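Local coordinates for glycosyl hyrolase, family 3 (Deinococcus radiodurans, PDB 3TEV), which probably hydrolyses O-glycosidic bonds, as a family 3 glycoside hydrolase built on a TIM-barrel-type domain, at residues A[235-247]-A[273-287]. Residues are numbered along the deposited sequence; the frame is centred on the assembly and turned at random.
Sequences EHPATLSPRILTG and YGRGEAAVRALRAGA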
# COMPACT_ATOMS: atom_id res chain seq x y z
N GLU A 235 8.80 14.82 -14.00
CA GLU A 235 10.16 14.51 -13.56
C GLU A 235 10.29 13.34 -12.59
O GLU A 235 11.39 12.80 -12.43
CB GLU A 235 10.82 15.74 -12.93
CG GLU A 235 11.13 16.87 -13.91
CD GLU A 235 12.06 17.92 -13.30
OE1 GLU A 235 13.04 18.33 -13.98
OE2 GLU A 235 11.83 18.29 -12.12
N HIS A 236 9.22 12.98 -11.90
CA HIS A 236 9.34 11.97 -10.84
C HIS A 236 8.20 10.97 -10.91
O HIS A 236 7.07 11.34 -11.25
CB HIS A 236 9.34 12.64 -9.45
CG HIS A 236 10.42 13.66 -9.27
ND1 HIS A 236 11.75 13.32 -9.18
CD2 HIS A 236 10.36 15.01 -9.16
CE1 HIS A 236 12.47 14.42 -9.02
NE2 HIS A 236 11.65 15.46 -9.01
N PRO A 237 8.48 9.69 -10.60
CA PRO A 237 7.35 8.76 -10.42
C PRO A 237 6.48 9.23 -9.24
O PRO A 237 6.98 9.90 -8.32
CB PRO A 237 8.02 7.44 -10.07
CG PRO A 237 9.40 7.81 -9.59
CD PRO A 237 9.78 9.09 -10.29
N ALA A 238 5.20 8.87 -9.27
CA ALA A 238 4.26 9.30 -8.22
C ALA A 238 4.77 9.06 -6.79
O ALA A 238 4.63 9.93 -5.90
CB ALA A 238 2.93 8.65 -8.42
N THR A 239 5.39 7.90 -6.57
CA THR A 239 5.88 7.50 -5.26
C THR A 239 6.97 8.45 -4.75
O THR A 239 7.24 8.49 -3.55
CB THR A 239 6.49 6.08 -5.31
OG1 THR A 239 7.44 6.05 -6.37
CG2 THR A 239 5.44 5.06 -5.67
N LEU A 240 7.60 9.20 -5.66
CA LEU A 240 8.68 10.12 -5.26
C LEU A 240 8.34 11.58 -5.57
O LEU A 240 9.23 12.43 -5.62
CB LEU A 240 9.99 9.74 -5.95
CG LEU A 240 10.50 8.30 -5.78
CD1 LEU A 240 11.70 8.02 -6.70
CD2 LEU A 240 10.83 7.94 -4.30
N SER A 241 7.06 11.84 -5.81
CA SER A 241 6.61 13.14 -6.28
C SER A 241 5.93 13.96 -5.19
O SER A 241 4.81 13.67 -4.81
CB SER A 241 5.64 12.95 -7.44
OG SER A 241 5.02 14.19 -7.78
N PRO A 242 6.60 15.00 -4.67
CA PRO A 242 5.85 15.87 -3.75
C PRO A 242 4.61 16.52 -4.39
O PRO A 242 3.61 16.72 -3.70
CB PRO A 242 6.87 16.95 -3.34
CG PRO A 242 7.95 16.88 -4.38
CD PRO A 242 7.99 15.45 -4.88
N ARG A 243 4.65 16.82 -5.69
CA ARG A 243 3.49 17.43 -6.36
C ARG A 243 2.27 16.49 -6.29
O ARG A 243 1.13 16.96 -6.13
CB ARG A 243 3.81 17.81 -7.81
CG ARG A 243 4.84 18.94 -7.94
CD ARG A 243 5.10 19.36 -9.40
NE ARG A 243 3.86 19.80 -10.05
CZ ARG A 243 3.77 20.73 -10.99
NH1 ARG A 243 4.86 21.36 -11.43
NH2 ARG A 243 2.58 21.04 -11.49
N ILE A 244 2.51 15.18 -6.39
CA ILE A 244 1.42 14.23 -6.43
C ILE A 244 0.98 13.82 -5.03
O ILE A 244 -0.21 13.92 -4.69
CB ILE A 244 1.77 12.99 -7.29
CG1 ILE A 244 1.89 13.42 -8.77
CG2 ILE A 244 0.74 11.88 -7.05
CD1 ILE A 244 2.24 12.32 -9.74
N LEU A 245 1.93 13.38 -4.20
CA LEU A 245 1.57 12.90 -2.88
C LEU A 245 1.10 14.03 -1.96
O LEU A 245 0.15 13.82 -1.19
CB LEU A 245 2.70 12.12 -2.25
CG LEU A 245 3.24 10.94 -3.07
CD1 LEU A 245 4.24 10.21 -2.24
CD2 LEU A 245 2.16 9.96 -3.56
N THR A 246 1.74 15.20 -2.01
CA THR A 246 1.39 16.31 -1.13
C THR A 246 0.48 17.31 -1.84
O THR A 246 -0.62 17.60 -1.37
CB THR A 246 2.65 17.02 -0.51
OG1 THR A 246 3.38 16.09 0.31
CG2 THR A 246 2.25 18.21 0.38
N GLY A 247 0.92 17.82 -2.98
CA GLY A 247 0.13 18.81 -3.74
C GLY A 247 -1.28 18.32 -4.03
O GLY A 247 -2.27 18.96 -3.64
N TYR A 273 17.40 4.42 -9.03
CA TYR A 273 17.65 5.04 -7.73
C TYR A 273 18.38 4.06 -6.80
O TYR A 273 18.34 2.84 -6.99
CB TYR A 273 16.32 5.46 -7.08
CG TYR A 273 15.47 6.39 -7.91
CD1 TYR A 273 15.55 7.79 -7.75
CD2 TYR A 273 14.57 5.89 -8.86
CE1 TYR A 273 14.78 8.65 -8.53
CE2 TYR A 273 13.79 6.75 -9.67
CZ TYR A 273 13.90 8.13 -9.49
OH TYR A 273 13.13 8.96 -10.27
N GLY A 274 19.07 4.61 -5.79
CA GLY A 274 19.54 3.81 -4.65
C GLY A 274 18.38 3.52 -3.69
O GLY A 274 17.47 4.33 -3.58
N ARG A 275 18.42 2.39 -3.01
CA ARG A 275 17.32 1.99 -2.14
C ARG A 275 17.03 3.06 -1.08
O ARG A 275 15.92 3.59 -1.01
CB ARG A 275 17.57 0.61 -1.50
CG ARG A 275 17.69 -0.57 -2.48
CD ARG A 275 16.34 -0.95 -3.16
NE ARG A 275 15.36 -1.39 -2.16
CZ ARG A 275 14.85 -2.63 -2.07
NH1 ARG A 275 15.20 -3.58 -2.95
NH2 ARG A 275 13.96 -2.89 -1.09
N GLY A 276 18.04 3.39 -0.28
CA GLY A 276 17.88 4.35 0.80
C GLY A 276 17.48 5.74 0.37
O GLY A 276 16.58 6.34 0.96
N GLU A 277 18.14 6.26 -0.66
CA GLU A 277 17.75 7.51 -1.29
C GLU A 277 16.26 7.52 -1.70
O GLU A 277 15.54 8.45 -1.38
CB GLU A 277 18.68 7.80 -2.50
CG GLU A 277 18.02 8.49 -3.71
CD GLU A 277 18.91 8.52 -4.96
OE1 GLU A 277 19.03 7.49 -5.68
OE2 GLU A 277 19.48 9.60 -5.25
N ALA A 278 15.80 6.47 -2.37
CA ALA A 278 14.42 6.39 -2.82
C ALA A 278 13.44 6.43 -1.63
O ALA A 278 12.42 7.11 -1.67
CB ALA A 278 14.19 5.16 -3.70
N ALA A 279 13.76 5.71 -0.56
CA ALA A 279 12.89 5.65 0.59
C ALA A 279 12.80 7.01 1.31
O ALA A 279 11.72 7.44 1.70
CB ALA A 279 13.34 4.56 1.53
N VAL A 280 13.92 7.71 1.44
CA VAL A 280 13.93 9.02 2.06
C VAL A 280 13.12 10.00 1.21
O VAL A 280 12.29 10.75 1.72
CB VAL A 280 15.39 9.49 2.34
CG1 VAL A 280 15.46 10.98 2.65
CG2 VAL A 280 15.99 8.67 3.49
N ARG A 281 13.33 9.94 -0.10
CA ARG A 281 12.60 10.80 -1.03
C ARG A 281 11.08 10.55 -0.98
O ARG A 281 10.30 11.51 -0.97
CB ARG A 281 13.17 10.66 -2.45
CG ARG A 281 12.40 11.41 -3.55
CD ARG A 281 12.62 12.96 -3.60
NE ARG A 281 11.79 13.61 -4.63
CZ ARG A 281 11.92 14.88 -5.03
NH1 ARG A 281 12.84 15.68 -4.50
NH2 ARG A 281 11.12 15.36 -5.97
N ALA A 282 10.66 9.28 -0.88
CA ALA A 282 9.24 8.95 -0.74
C ALA A 282 8.63 9.57 0.52
O ALA A 282 7.53 10.13 0.47
CB ALA A 282 8.99 7.43 -0.76
N LEU A 283 9.34 9.44 1.65
CA LEU A 283 8.82 9.96 2.90
C LEU A 283 8.73 11.48 2.80
O LEU A 283 7.70 12.05 3.14
CB LEU A 283 9.69 9.52 4.08
CG LEU A 283 9.61 8.02 4.41
CD1 LEU A 283 10.81 7.62 5.26
CD2 LEU A 283 8.27 7.63 5.10
N ARG A 284 9.77 12.12 2.27
CA ARG A 284 9.78 13.58 2.11
C ARG A 284 8.65 14.04 1.19
O ARG A 284 7.97 15.03 1.48
CB ARG A 284 11.11 14.07 1.55
CG ARG A 284 12.24 14.17 2.54
CD ARG A 284 13.44 14.94 1.94
NE ARG A 284 14.42 15.26 2.98
CZ ARG A 284 15.71 14.94 2.93
NH1 ARG A 284 16.22 14.31 1.88
NH2 ARG A 284 16.51 15.28 3.93
N ALA A 285 8.46 13.34 0.07
CA ALA A 285 7.40 13.70 -0.88
C ALA A 285 5.99 13.62 -0.26
O ALA A 285 5.07 14.31 -0.72
CB ALA A 285 7.49 12.81 -2.12
N GLY A 286 5.82 12.78 0.76
CA GLY A 286 4.51 12.64 1.40
C GLY A 286 4.02 11.26 1.83
O GLY A 286 2.95 11.17 2.44
N ALA A 287 4.76 10.19 1.52
CA ALA A 287 4.43 8.85 2.03
C ALA A 287 4.53 8.81 3.55
O ALA A 287 5.41 9.47 4.14
CB ALA A 287 5.36 7.82 1.43
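Leu240 fits between Tyr273 and the helix 275-285, and its two methyl branches divide the apolar contact. CD1 sits over one face of the Tyr273 ring in a CH-pi contact, 3.7 Å from the ring centroid, while CD2 reaches the helix backbone at Ala278 O and the methyl of Ala282. Farther along, Ala285 CB lies 3.5 Å from Pro242 N, where helix 242-252 begins, and Leu245 CB packs near Gly286 CA.

Two hydrogen bonds join the segments. Arg281, with CG anti to its backbone N (chi1 174°) and the chain bent at chi2, brings NE to Leu240 O at 3.0 Å; the acceptor lies near the guanidinium plane. Thr246 OG1 donates to Ala285 O at 2.7 Å, approaching from above the carbonyl plane. The guanidinium also meets His236: Arg281 NH2 lies over one face of the imidazole, 3.1 Å from His236 NE2, without a hydrogen bond. Replacing Arg281 with an alanine would probably leave Leu240 O without this donor and take the guanidinium away from the imidazole of His236.

Ser241 N-caps helix 242-252 through its bond from Ile244 N, and Asp233 in turn binds Ser241 OG. Gly286 ends helix 275-285 in a Schellman motif. The arrangement joins neighbouring outer helices that precede strands 258-261 and 290-291, as in a TIM-barrel-type alpha/beta fold.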